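Local coordinates for polysialic acid O-acetyltransferase (Escherichia coli, PDB 3JQY), which transfers acetyl groups from acetyl-CoA to hydroxyls of capsular polysialic acid, with a strong preference for long polymers, at residues Ile114-Glu119 with Ile135-Ile140; Arg73-Ile78 with Ser92-Asp97; Val172-Ser177 with Ile190-Ile195; Ile108-Thr113 with Ile129-Met134. One frame throughout, in Å; residues are numbered along the deposited sequence.

Contact 1 of 4, residues Ile114-Glu119 with Ile135-Ile140; sequences IGAGFE and IARDVI
Glu119 lies alongside Ile140, both side chains leaving the same face of the paired backbones. The carboxylate of Glu119 rests against the end of the isoleucine, with its OE2 3.7 Å from CD1 of Ile140. CG of Glu119 stands anti to the carbonyl carbon (chi1 -47°), and the extended chain then follows the isoleucine outward. With an alanine here, Ile140 would probably lose this flank, and at the trimer interface, where Glu119 of another subunit pairs with Arg174, that arginine would probably lose its carboxylate mate. Ile114 and Ile135 run side by side on the buried face, CG1 of Ile114 3.9 Å from CB of Ile135. CG2 of Ile114 also lies over one face of the Phe118 ring, near its rim. Ala116 CB sits over one face of the Arg137 guanidinium.

Backbone bonds set this register. Gly115 N reaches Ile135 O at 2.9 Å, Asp138 N meets Ala116 O at 2.8 Å, and Glu119 N reaches Val139 O at 3.1 Å. Water 1 donates to Gly115 O and Ala136 O and accepts from Val139 N. A CB on Gly115 would clash with Arg137 N. Further out, Ile114 packs on Ile94, Ile135 on Val172, and Ile140 on Tyr192 of a neighbouring subunit. Such parallel stacking of like corners, with Ile114 and Ile135 turned inward, is characteristic of the left-handed beta-helix of hexapeptide-repeat transferases.

Contact 2 of 4, residues Arg73-Ile78 with Ser92-Asp97; sequences RWLTVI and SKIKGD
Leu75 and Ile94 form the tight, buried part of this contact. Their side chains cross obliquely, with CD2 of Leu75 4.0 Å from CG2 of Ile94. CD1 of Leu75 also approaches the backbone, 3.6 Å from Gly96 O. CG of Leu75 is anti to the backbone N (chi1 172°), and from there its two methyls reach different branches of the isoleucine.

Three backbone bonds hold the two chains in parallel. Arg73 N bonds to Ile94 O at 3.0 Å, and Thr76 N to Gly96 O at 2.9 Å. The third is longer and less well aimed. Gly96 N meets Trp74 O at 3.3 Å. Gly96 has backbone angles at which a CB would press on the preceding carbonyl oxygen.

The other side is more polar and bridged by water. Thr76 and Asp97 lie side by side, with OD2 of Asp97 3.3 Å from CB of Thr76. Water 2 lies close to Trp74 O, Thr76 OG1 and Asp97 OD2, and so bridges the two chains. The contact is loose at the exposed Trp74 and at the ends of Arg73 and Lys95. CB and CG of Lys95 pass over Arg73 O, and Lys95 NZ ends near the edge of the Arg73 guanidinium, 4.4 Å from NE of Arg73. These like charges do not pair. Arg73 NH1 instead bonds to Asn49 O.

Inside, Leu75 and Ile94 both pack on Ile88 of strand 85-88. The strand carrying Leu75 and Thr76 lies between strand 53-58 on one flank and strands 93-95 and 97-101 on the other.

Contact 3 of 4, residues Val172-Ser177 with Ile190-Ile195; sequences VGRNVS and IGYGSI
Packing of one beta-helix corner on the next brings Arg174 and Asn175 against Tyr192, at a trimer interface. Arg174 and Tyr192 point the same way, with CB of Arg174 3.8 Å from CD1 of the tyrosine. CD of Arg174 lies at the ring edge, in its plane, and CE1 of Tyr192 comes over one face of the guanidinium. The two planes stand 84° apart, so this is no flat stack. CG of Tyr192 is anti to the backbone N (chi1 171°), which lays the ring along the 172-177 segment. CB of Asn175 also touches the ring, 3.9 Å from CE1 of Tyr192.

Arg174 NH2 makes a salt bridge to Glu119 of a neighbouring subunit, and Tyr192 packs on Ser177 of that same subunit. Without the ring, as with an alanine here, the aliphatic part of Arg174 would probably lose its support and the salt-bridging group would be less firmly placed.

Inside the coil, CG1 of Val176 meets CG2 of Ile190 at 3.9 Å, the two side chains crossing at about a right angle. Gly193 N bonds to Arg174 O at 3.0 Å, and Ser177 N to Ser194 O at 3.1 Å. Ser194 N and OG both reach Gly191 O from the same face of its plane, closing the type II turn Gly191-Ser194. Stacked turns with aliphatic residues inward are a hallmark of the left-handed beta-helix of this family.

Contact 4 of 4, residues Ile108-Thr113 with Ile129-Met134; sequences IGRRTT and IGHDCM
Thr112 OG1 is held by two backbone groups of the 129-134 segment. It donates to Gly130 O at 2.8 Å, in the carbonyl plane, and accepts from Cys133 N at 2.9 Å. The hydroxyl thus spans the turn of the next coil and satisfies two of its backbone atoms, Gly130 O and Cys133 N. OG1 is anti to the carbonyl carbon (chi1 -80°), and CG2 is left to touch CG2 of Ile129.

His131 is fixed by the backbone of the other segment. Its ND1 accepts from Arg110 N at 2.8 Å, with the donor in the ring plane. The guanidinium of Arg110 folds back at chi3 and lies flat on the ring, centres 4.1 Å apart and planes at 15°. CE1 of His131 sits over the middle of this guanidinium.

Arg111 and Asp132 form a side-on salt bridge. NE of Arg111 meets OD1 of Asp132 at 2.8 Å and NH2 meets OD2 of the same aspartate at 3.0 Å, each on the syn side of the carboxylate though somewhat out of its plane. Asp132 OD2 also bonds to Tyr238 OH, from the C-terminal helix 233-245. Water 4 donates to OD1 of Asp132 as well.

Asp132 N bonds to Arg110 O, and Thr113 N to Cys133 O at 3.0 Å. A CB on Gly109 would clash with Gly130 C and His131 N, so close is the stacking here. Ile108 and Ile129 face the interior. The type II turn Gly109-Thr112, with the matching corner of the next coil against it, is typical of left-handed beta-helix corners in the hexapeptide-repeat fold.

The four contacts lie along one beta-helix. Contacts 4 and 1 are consecutive parts of the same two coils, and Ile135 N is 2.8 Å from Thr113 O where they meet. Contact 2 lies on one side of contact 1 and contact 3 on the other, each about 10 Å from it by centres. All three reach the same parallel sheet, and Ile140 N sits 2.9 Å from Val176 O. Contacts 2 and 3 do not touch, their nearest atoms being about 11 Å apart. By similarity, acetyl-CoA is probably bound near contacts 1 and 3. The side chains of Ile140 and Ile195 are each about 10 Å from that of Asp145. Contacts 2 and 4 lie away from this site.

Contact 1 of 4, residues Ile114-Glu119 with Ile135-Ile140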
loop_
_atom_site.group_PDB
_atom_site.type_symbol
_atom_site.label_atom_id
_atom_site.label_comp_id
_atom_site.label_asym_id
_atom_site.label_seq_id
_atom_site.Cartn_x
_atom_site.Cartn_y
_atom_site.Cartn_z
ATOM N N ILE B 114 -3.886 17.198 -7.588
ATOM C CA ILE B 114 -3.688 15.755 -7.636
ATOM C C ILE B 114 -2.226 15.430 -7.371
ATOM O O ILE B 114 -1.326 15.943 -8.045
ATOM C CB ILE B 114 -4.104 15.186 -9.002
ATOM C CG1 ILE B 114 -5.614 15.377 -9.219
ATOM C CG2 ILE B 114 -3.683 13.731 -9.118
ATOM C CD1 ILE B 114 -6.078 15.181 -10.659
ATOM N N GLY B 115 -1.996 14.576 -6.380
ATOM C CA GLY B 115 -0.649 14.229 -5.961
ATOM C C GLY B 115 0.055 13.185 -6.815
ATOM O O GLY B 115 -0.560 12.491 -7.626
ATOM N N ALA B 116 1.365 13.070 -6.613
ATOM C CA ALA B 116 2.176 12.106 -7.344
ATOM C C ALA B 116 1.659 10.688 -7.133
ATOM O O ALA B 116 1.160 10.355 -6.062
ATOM C CB ALA B 116 3.645 12.214 -6.904
ATOM N N GLY B 117 1.794 9.848 -8.152
ATOM C CA GLY B 117 1.383 8.462 -8.034
ATOM C C GLY B 117 -0.048 8.235 -8.484
ATOM O O GLY B 117 -0.570 7.133 -8.371
ATOM N N PHE B 118 -0.677 9.284 -8.996
ATOM C CA PHE B 118 -2.037 9.202 -9.535
ATOM C C PHE B 118 -2.094 8.245 -10.722
ATOM O O PHE B 118 -1.219 8.278 -11.589
ATOM C CB PHE B 118 -2.459 10.602 -9.968
ATOM C CG PHE B 118 -3.888 10.715 -10.424
ATOM C CD1 PHE B 118 -4.934 10.423 -9.567
ATOM C CD2 PHE B 118 -4.179 11.181 -11.702
ATOM C CE1 PHE B 118 -6.254 10.571 -9.984
ATOM C CE2 PHE B 118 -5.488 11.327 -12.126
ATOM C CZ PHE B 118 -6.526 11.020 -11.268
ATOM N N GLU B 119 -3.110 7.379 -10.754
ATOM C CA GLU B 119 -3.342 6.501 -11.909
ATOM C C GLU B 119 -4.824 6.454 -12.244
ATOM O O GLU B 119 -5.655 6.290 -11.349
ATOM C CB GLU B 119 -2.898 5.056 -11.630
ATOM C CG GLU B 119 -1.525 4.861 -11.002
ATOM C CD GLU B 119 -1.264 3.397 -10.650
ATOM O OE1 GLU B 119 -1.932 2.518 -11.243
ATOM O OE2 GLU B 119 -0.398 3.124 -9.782
ATOM N N ILE B 135 -6.894 15.641 -4.137
ATOM C CA ILE B 135 -6.525 14.242 -4.304
ATOM C C ILE B 135 -5.080 14.060 -3.849
ATOM O O ILE B 135 -4.160 14.639 -4.432
ATOM C CB ILE B 135 -6.658 13.810 -5.781
ATOM C CG1 ILE B 135 -8.032 14.201 -6.354
ATOM C CG2 ILE B 135 -6.370 12.323 -5.938
ATOM C CD1 ILE B 135 -9.211 13.739 -5.525
ATOM N N ALA B 136 -4.876 13.269 -2.800
ATOM C CA ALA B 136 -3.544 13.082 -2.238
ATOM C C ALA B 136 -2.691 12.172 -3.117
ATOM O O ALA B 136 -3.113 11.767 -4.204
ATOM C CB ALA B 136 -3.643 12.516 -0.830
ATOM N N ARG B 137 -1.496 11.845 -2.638
ATOM C CA ARG B 137 -0.583 11.007 -3.404
ATOM C C ARG B 137 -1.064 9.567 -3.467
ATOM O O ARG B 137 -1.792 9.103 -2.587
ATOM C CB ARG B 137 0.825 11.059 -2.801
ATOM C CG ARG B 137 1.455 12.439 -2.901
ATOM C CD ARG B 137 2.948 12.413 -2.598
ATOM N NE ARG B 137 3.572 13.693 -2.928
ATOM C CZ ARG B 137 4.866 13.854 -3.193
ATOM N NH1 ARG B 137 5.686 12.812 -3.171
ATOM N NH2 ARG B 137 5.339 15.056 -3.485
ATOM N N ASP B 138 -0.646 8.871 -4.521
ATOM C CA ASP B 138 -0.919 7.447 -4.686
ATOM C C ASP B 138 -2.405 7.121 -4.659
ATOM O O ASP B 138 -2.837 6.215 -3.948
ATOM C CB ASP B 138 -0.170 6.632 -3.631
ATOM C CG ASP B 138 1.333 6.782 -3.748
ATOM O OD1 ASP B 138 1.827 6.899 -4.886
ATOM O OD2 ASP B 138 2.017 6.777 -2.705
ATOM N N VAL B 139 -3.179 7.872 -5.437
ATOM C CA VAL B 139 -4.593 7.582 -5.599
ATOM C C VAL B 139 -4.835 6.935 -6.955
ATOM O O VAL B 139 -4.445 7.483 -7.985
ATOM C CB VAL B 139 -5.447 8.848 -5.479
ATOM C CG1 VAL B 139 -6.895 8.554 -5.853
ATOM C CG2 VAL B 139 -5.358 9.408 -4.062
ATOM N N ILE B 140 -5.478 5.766 -6.935
ATOM C CA ILE B 140 -5.796 5.025 -8.151
ATOM C C ILE B 140 -7.299 5.019 -8.391
ATOM O O ILE B 140 -8.072 4.636 -7.518
ATOM C CB ILE B 140 -5.303 3.565 -8.066
ATOM C CG1 ILE B 140 -3.786 3.524 -7.856
ATOM C CG2 ILE B 140 -5.694 2.794 -9.326
ATOM C CD1 ILE B 140 -3.245 2.129 -7.574
HETATM O O HOH W 1 -2.531 10.499 -6.534
#

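Contact 2 of 4, residues Arg73-Ile78 with Ser92-Asp97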
loop_
_atom_site.group_PDB
_atom_site.type_symbol
_atom_site.label_atom_id
_atom_site.label_comp_id
_atom_site.label_asym_id
_atom_site.label_seq_id
_atom_site.Cartn_x
_atom_site.Cartn_y
_atom_site.Cartn_z
ATOM N N ARG B 73 2.990 18.136 -13.997
ATOM C CA ARG B 73 4.351 17.701 -13.703
ATOM C C ARG B 73 4.434 16.180 -13.695
ATOM O O ARG B 73 3.723 15.507 -12.941
ATOM C CB ARG B 73 4.833 18.302 -12.376
ATOM C CG ARG B 73 4.824 19.829 -12.384
ATOM C CD ARG B 73 5.102 20.415 -11.010
ATOM N NE ARG B 73 6.457 20.127 -10.547
ATOM C CZ ARG B 73 7.535 20.826 -10.893
ATOM N NH1 ARG B 73 7.429 21.861 -11.720
ATOM N NH2 ARG B 73 8.722 20.486 -10.407
ATOM N N TRP B 74 5.297 15.648 -14.551
ATOM C CA TRP B 74 5.408 14.206 -14.747
ATOM C C TRP B 74 4.050 13.578 -15.027
ATOM O O TRP B 74 3.715 12.519 -14.507
ATOM C CB TRP B 74 6.107 13.542 -13.556
ATOM C CG TRP B 74 7.545 13.907 -13.517
ATOM C CD1 TRP B 74 8.553 13.347 -14.248
ATOM C CD2 TRP B 74 8.142 14.939 -12.732
ATOM N NE1 TRP B 74 9.745 13.964 -13.959
ATOM C CE2 TRP B 74 9.520 14.945 -13.029
ATOM C CE3 TRP B 74 7.649 15.853 -11.797
ATOM C CZ2 TRP B 74 10.411 15.828 -12.426
ATOM C CZ3 TRP B 74 8.535 16.734 -11.200
ATOM C CH2 TRP B 74 9.901 16.715 -11.517
ATOM N N LEU B 75 3.273 14.255 -15.862
ATOM C CA LEU B 75 2.004 13.708 -16.316
ATOM C C LEU B 75 2.217 12.929 -17.616
ATOM O O LEU B 75 2.879 13.419 -18.533
ATOM C CB LEU B 75 1.015 14.847 -16.560
ATOM C CG LEU B 75 -0.296 14.438 -17.234
ATOM C CD1 LEU B 75 -1.130 13.594 -16.285
ATOM C CD2 LEU B 75 -1.068 15.670 -17.684
ATOM N N THR B 76 1.660 11.720 -17.683
ATOM C CA THR B 76 1.651 10.924 -18.907
ATOM C C THR B 76 0.201 10.590 -19.223
ATOM O O THR B 76 -0.509 10.047 -18.380
ATOM C CB THR B 76 2.440 9.605 -18.752
ATOM O OG1 THR B 76 3.794 9.889 -18.382
ATOM C CG2 THR B 76 2.436 8.811 -20.068
ATOM N N VAL B 77 -0.237 10.944 -20.424
ATOM C CA VAL B 77 -1.582 10.615 -20.889
ATOM C C VAL B 77 -1.458 9.668 -22.070
ATOM O O VAL B 77 -0.856 10.010 -23.084
ATOM C CB VAL B 77 -2.364 11.868 -21.329
ATOM C CG1 VAL B 77 -3.770 11.488 -21.716
ATOM C CG2 VAL B 77 -2.381 12.908 -20.213
ATOM N N ILE B 78 -2.000 8.464 -21.917
ATOM C CA ILE B 78 -1.925 7.466 -22.973
ATOM C C ILE B 78 -3.313 7.193 -23.520
ATOM O O ILE B 78 -4.246 6.930 -22.759
ATOM C CB ILE B 78 -1.305 6.151 -22.473
ATOM C CG1 ILE B 78 0.095 6.409 -21.922
ATOM C CG2 ILE B 78 -1.275 5.123 -23.605
ATOM C CD1 ILE B 78 0.734 5.202 -21.284
ATOM N N SER B 92 -5.987 23.676 -12.319
ATOM C CA SER B 92 -5.775 22.411 -11.632
ATOM C C SER B 92 -4.284 22.092 -11.581
ATOM O O SER B 92 -3.483 22.708 -12.283
ATOM C CB SER B 92 -6.528 21.284 -12.341
ATOM O OG SER B 92 -6.157 21.217 -13.708
ATOM N N LYS B 93 -3.915 21.123 -10.753
ATOM C CA LYS B 93 -2.527 20.701 -10.649
ATOM C C LYS B 93 -2.510 19.189 -10.723
ATOM O O LYS B 93 -3.182 18.525 -9.934
ATOM C CB LYS B 93 -1.923 21.149 -9.317
ATOM C CG LYS B 93 -1.952 22.656 -9.097
ATOM C CD LYS B 93 -1.145 23.019 -7.861
ATOM C CE LYS B 93 -1.164 24.513 -7.605
ATOM N NZ LYS B 93 -0.328 24.856 -6.420
ATOM N N ILE B 94 -1.751 18.638 -11.664
ATOM C CA ILE B 94 -1.823 17.201 -11.908
ATOM C C ILE B 94 -0.461 16.555 -12.133
ATOM O O ILE B 94 0.470 17.170 -12.674
ATOM C CB ILE B 94 -2.762 16.884 -13.090
ATOM C CG1 ILE B 94 -2.964 15.372 -13.223
ATOM C CG2 ILE B 94 -2.224 17.492 -14.368
ATOM C CD1 ILE B 94 -4.195 14.979 -14.001
ATOM N N LYS B 95 -0.362 15.313 -11.668
ATOM C CA LYS B 95 0.788 14.452 -11.871
ATOM C C LYS B 95 0.234 13.051 -12.124
ATOM O O LYS B 95 -0.950 12.807 -11.910
ATOM C CB LYS B 95 1.658 14.424 -10.609
ATOM C CG LYS B 95 2.029 15.805 -10.092
ATOM C CD LYS B 95 3.020 15.736 -8.944
ATOM C CE LYS B 95 3.271 17.126 -8.378
ATOM N NZ LYS B 95 4.627 17.238 -7.780
ATOM N N GLY B 96 1.080 12.131 -12.575
ATOM C CA GLY B 96 0.674 10.742 -12.694
ATOM C C GLY B 96 0.353 10.241 -14.088
ATOM O O GLY B 96 0.809 10.791 -15.093
ATOM N N ASP B 97 -0.437 9.175 -14.138
ATOM C CA ASP B 97 -0.696 8.479 -15.387
ATOM C C ASP B 97 -2.185 8.374 -15.647
ATOM O O ASP B 97 -2.920 7.815 -14.836
ATOM C CB ASP B 97 -0.099 7.076 -15.329
ATOM C CG ASP B 97 1.419 7.096 -15.258
ATOM O OD1 ASP B 97 1.967 6.772 -14.186
ATOM O OD2 ASP B 97 2.058 7.455 -16.269
HETATM O O HOH W 2 3.757 9.889 -15.421
#

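Contact 3 of 4, residues Val172-Ser177 with Ile190-Ile195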
loop_
_atom_site.group_PDB
_atom_site.type_symbol
_atom_site.label_atom_id
_atom_site.label_comp_id
_atom_site.label_asym_id
_atom_site.label_seq_id
_atom_site.Cartn_x
_atom_site.Cartn_y
_atom_site.Cartn_z
ATOM N N VAL B 172 -9.769 13.092 -1.345
ATOM C CA VAL B 172 -9.373 11.690 -1.388
ATOM C C VAL B 172 -7.982 11.566 -0.769
ATOM O O VAL B 172 -7.025 12.195 -1.216
ATOM C CB VAL B 172 -9.402 11.092 -2.804
ATOM C CG1 VAL B 172 -9.015 9.609 -2.760
ATOM C CG2 VAL B 172 -10.794 11.241 -3.426
ATOM N N GLY B 173 -7.902 10.775 0.290
ATOM C CA GLY B 173 -6.676 10.598 1.044
ATOM C C GLY B 173 -5.607 9.792 0.338
ATOM O O GLY B 173 -5.836 9.207 -0.727
ATOM N N ARG B 174 -4.430 9.764 0.953
ATOM C CA ARG B 174 -3.269 9.085 0.403
ATOM C C ARG B 174 -3.436 7.566 0.348
ATOM O O ARG B 174 -4.068 6.959 1.217
ATOM C CB ARG B 174 -2.045 9.456 1.242
ATOM C CG ARG B 174 -0.793 8.664 0.963
ATOM C CD ARG B 174 0.309 9.166 1.902
ATOM N NE ARG B 174 1.467 8.281 1.928
ATOM C CZ ARG B 174 2.438 8.350 2.834
ATOM N NH1 ARG B 174 2.388 9.260 3.807
ATOM N NH2 ARG B 174 3.455 7.502 2.771
ATOM N N ASN B 175 -2.898 6.950 -0.678
ATOM C CA ASN B 175 -2.869 5.526 -0.789
ATOM C C ASN B 175 -4.260 4.906 -0.813
ATOM O O ASN B 175 -4.521 4.026 -0.081
ATOM C CB ASN B 175 -2.035 4.894 0.322
ATOM C CG ASN B 175 -1.735 3.449 0.075
ATOM O OD1 ASN B 175 -1.729 2.993 -1.033
ATOM N ND2 ASN B 175 -1.469 2.722 1.145
ATOM N N VAL B 176 -5.052 5.387 -1.755
ATOM C CA VAL B 176 -6.450 4.982 -1.867
ATOM C C VAL B 176 -6.700 4.456 -3.267
ATOM O O VAL B 176 -6.179 5.007 -4.228
ATOM C CB VAL B 176 -7.378 6.200 -1.696
ATOM C CG1 VAL B 176 -8.780 5.904 -2.243
ATOM C CG2 VAL B 176 -7.446 6.624 -0.235
ATOM N N SER B 177 -7.498 3.398 -3.375
ATOM C CA SER B 177 -8.045 2.980 -4.663
ATOM C C SER B 177 -9.544 3.175 -4.632
ATOM O O SER B 177 -10.221 2.811 -3.656
ATOM C CB SER B 177 -7.740 1.513 -4.956
ATOM O OG SER B 177 -6.408 1.351 -5.391
ATOM N N ILE B 190 -12.401 10.601 1.788
ATOM C CA ILE B 190 -11.997 9.193 1.771
ATOM C C ILE B 190 -10.692 9.057 2.547
ATOM O O ILE B 190 -9.702 9.721 2.235
ATOM C CB ILE B 190 -11.790 8.647 0.338
ATOM C CG1 ILE B 190 -13.050 8.849 -0.513
ATOM C CG2 ILE B 190 -11.399 7.166 0.384
ATOM C CD1 ILE B 190 -14.306 8.207 0.075
ATOM N N GLY B 191 -10.689 8.197 3.557
ATOM C CA GLY B 191 -9.544 8.088 4.444
ATOM C C GLY B 191 -8.345 7.390 3.847
ATOM O O GLY B 191 -8.478 6.530 2.967
ATOM N N TYR B 192 -7.165 7.758 4.341
ATOM C CA TYR B 192 -5.918 7.085 3.990
ATOM C C TYR B 192 -6.107 5.580 3.913
ATOM O O TYR B 192 -6.736 4.987 4.797
ATOM C CB TYR B 192 -4.840 7.362 5.051
ATOM C CG TYR B 192 -3.610 6.511 4.834
ATOM C CD1 TYR B 192 -2.516 7.002 4.135
ATOM C CD2 TYR B 192 -3.567 5.198 5.284
ATOM C CE1 TYR B 192 -1.399 6.213 3.904
ATOM C CE2 TYR B 192 -2.460 4.402 5.057
ATOM C CZ TYR B 192 -1.383 4.912 4.365
ATOM O OH TYR B 192 -0.283 4.118 4.143
ATOM N N GLY B 193 -5.560 4.962 2.867
ATOM C CA GLY B 193 -5.460 3.512 2.809
ATOM C C GLY B 193 -6.727 2.803 2.360
ATOM O O GLY B 193 -6.765 1.574 2.289
ATOM N N SER B 194 -7.767 3.568 2.053
ATOM C CA SER B 194 -9.048 2.952 1.709
ATOM C C SER B 194 -9.018 2.220 0.370
ATOM O O SER B 194 -8.271 2.583 -0.531
ATOM C CB SER B 194 -10.148 4.017 1.663
ATOM O OG SER B 194 -10.334 4.600 2.942
ATOM N N ILE B 195 -9.849 1.188 0.251
ATOM C CA ILE B 195 -10.269 0.700 -1.058
ATOM C C ILE B 195 -11.785 0.816 -1.096
ATOM O O ILE B 195 -12.492 0.133 -0.358
ATOM C CB ILE B 195 -9.809 -0.746 -1.350
ATOM C CG1 ILE B 195 -8.276 -0.813 -1.353
ATOM C CG2 ILE B 195 -10.380 -1.209 -2.690
ATOM C CD1 ILE B 195 -7.683 -2.144 -1.823
HETATM O O HOH W 3 -5.567 1.592 -0.850
#

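Contact 4 of 4, residues Ile108-Thr113 with Ile129-Met134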
loop_
_atom_site.group_PDB
_atom_site.type_symbol
_atom_site.label_atom_id
_atom_site.label_comp_id
_atom_site.label_asym_id
_atom_site.label_seq_id
_atom_site.Cartn_x
_atom_site.Cartn_y
_atom_site.Cartn_z
ATOM N N ILE B 108 -11.167 16.261 -15.513
ATOM C CA ILE B 108 -10.693 16.750 -14.227
ATOM C C ILE B 108 -11.055 18.228 -14.100
ATOM O O ILE B 108 -10.673 19.040 -14.936
ATOM C CB ILE B 108 -9.186 16.549 -14.112
ATOM C CG1 ILE B 108 -8.861 15.048 -14.212
ATOM C CG2 ILE B 108 -8.665 17.150 -12.807
ATOM C CD1 ILE B 108 -7.387 14.733 -14.239
ATOM N N GLY B 109 -11.813 18.564 -13.062
ATOM C CA GLY B 109 -12.397 19.889 -12.926
ATOM C C GLY B 109 -11.437 20.988 -12.499
ATOM O O GLY B 109 -10.255 20.752 -12.264
ATOM N N ARG B 110 -11.972 22.199 -12.380
ATOM C CA ARG B 110 -11.185 23.385 -12.058
ATOM C C ARG B 110 -10.651 23.393 -10.632
ATOM O O ARG B 110 -11.339 22.972 -9.699
ATOM C CB ARG B 110 -12.044 24.640 -12.266
ATOM C CG ARG B 110 -12.504 24.827 -13.691
ATOM C CD ARG B 110 -13.204 26.171 -13.870
ATOM N NE ARG B 110 -14.579 26.143 -13.386
ATOM C CZ ARG B 110 -15.631 25.842 -14.144
ATOM N NH1 ARG B 110 -15.465 25.541 -15.426
ATOM N NH2 ARG B 110 -16.851 25.843 -13.621
ATOM N N ARG B 111 -9.426 23.894 -10.475
ATOM C CA ARG B 111 -8.828 24.106 -9.160
ATOM C C ARG B 111 -8.681 22.820 -8.355
ATOM O O ARG B 111 -8.616 22.849 -7.130
ATOM C CB ARG B 111 -9.633 25.137 -8.357
ATOM C CG ARG B 111 -9.782 26.485 -9.066
ATOM C CD ARG B 111 -10.757 27.403 -8.341
ATOM N NE ARG B 111 -12.074 26.787 -8.176
ATOM C CZ ARG B 111 -13.079 26.902 -9.038
ATOM N NH1 ARG B 111 -12.940 27.619 -10.151
ATOM N NH2 ARG B 111 -14.230 26.295 -8.791
ATOM N N THR B 112 -8.624 21.691 -9.046
ATOM C CA THR B 112 -8.417 20.419 -8.374
ATOM C C THR B 112 -6.921 20.115 -8.317
ATOM O O THR B 112 -6.194 20.369 -9.277
ATOM C CB THR B 112 -9.187 19.300 -9.099
ATOM O OG1 THR B 112 -10.568 19.349 -8.703
ATOM C CG2 THR B 112 -8.602 17.928 -8.783
ATOM N N THR B 113 -6.455 19.598 -7.183
ATOM C CA THR B 113 -5.048 19.239 -7.034
ATOM C C THR B 113 -4.889 17.736 -6.904
ATOM O O THR B 113 -5.670 17.077 -6.218
ATOM C CB THR B 113 -4.392 19.953 -5.835
ATOM O OG1 THR B 113 -5.030 19.552 -4.612
ATOM C CG2 THR B 113 -4.536 21.456 -6.000
ATOM N N ILE B 129 -13.560 13.776 -12.211
ATOM C CA ILE B 129 -13.286 14.414 -10.925
ATOM C C ILE B 129 -13.809 15.836 -10.998
ATOM O O ILE B 129 -13.527 16.553 -11.950
ATOM C CB ILE B 129 -11.772 14.448 -10.601
ATOM C CG1 ILE B 129 -11.190 13.030 -10.643
ATOM C CG2 ILE B 129 -11.529 15.095 -9.237
ATOM C CD1 ILE B 129 -9.759 12.944 -10.170
ATOM N N GLY B 130 -14.573 16.238 -9.990
ATOM C CA GLY B 130 -15.202 17.549 -9.976
ATOM C C GLY B 130 -14.234 18.682 -9.720
ATOM O O GLY B 130 -13.019 18.486 -9.661
ATOM N N HIS B 131 -14.779 19.880 -9.562
ATOM C CA HIS B 131 -13.959 21.040 -9.253
ATOM C C HIS B 131 -13.577 21.023 -7.785
ATOM O O HIS B 131 -14.248 20.391 -6.969
ATOM C CB HIS B 131 -14.726 22.332 -9.554
ATOM C CG HIS B 131 -15.420 22.331 -10.879
ATOM N ND1 HIS B 131 -14.738 22.351 -12.077
ATOM C CD2 HIS B 131 -16.738 22.332 -11.196
ATOM C CE1 HIS B 131 -15.604 22.352 -13.074
ATOM N NE2 HIS B 131 -16.825 22.339 -12.567
ATOM N N ASP B 132 -12.492 21.715 -7.458
ATOM C CA ASP B 132 -12.103 21.963 -6.070
ATOM C C ASP B 132 -11.849 20.704 -5.249
ATOM O O ASP B 132 -12.049 20.704 -4.030
ATOM C CB ASP B 132 -13.155 22.825 -5.366
ATOM C CG ASP B 132 -13.324 24.174 -6.015
ATOM O OD1 ASP B 132 -12.307 24.888 -6.168
ATOM O OD2 ASP B 132 -14.474 24.519 -6.366
ATOM N N CYS B 133 -11.390 19.639 -5.897
ATOM C CA CYS B 133 -11.020 18.433 -5.157
ATOM C C CYS B 133 -9.570 18.464 -4.678
ATOM O O CYS B 133 -8.716 19.143 -5.260
ATOM C CB CYS B 133 -11.270 17.166 -5.985
ATOM S SG CYS B 133 -13.025 16.792 -6.237
ATOM N N MET B 134 -9.311 17.736 -3.597
ATOM C CA MET B 134 -7.960 17.545 -3.095
ATOM C C MET B 134 -7.668 16.054 -3.138
ATOM O O MET B 134 -8.167 15.291 -2.310
ATOM C CB MET B 134 -7.829 18.078 -1.663
ATOM C CG MET B 134 -6.413 17.959 -1.084
ATOM S SD MET B 134 -6.210 18.918 0.439
ATOM C CE MET B 134 -7.261 17.998 1.563
HETATM O O HOH W 4 -10.134 24.615 -4.785
#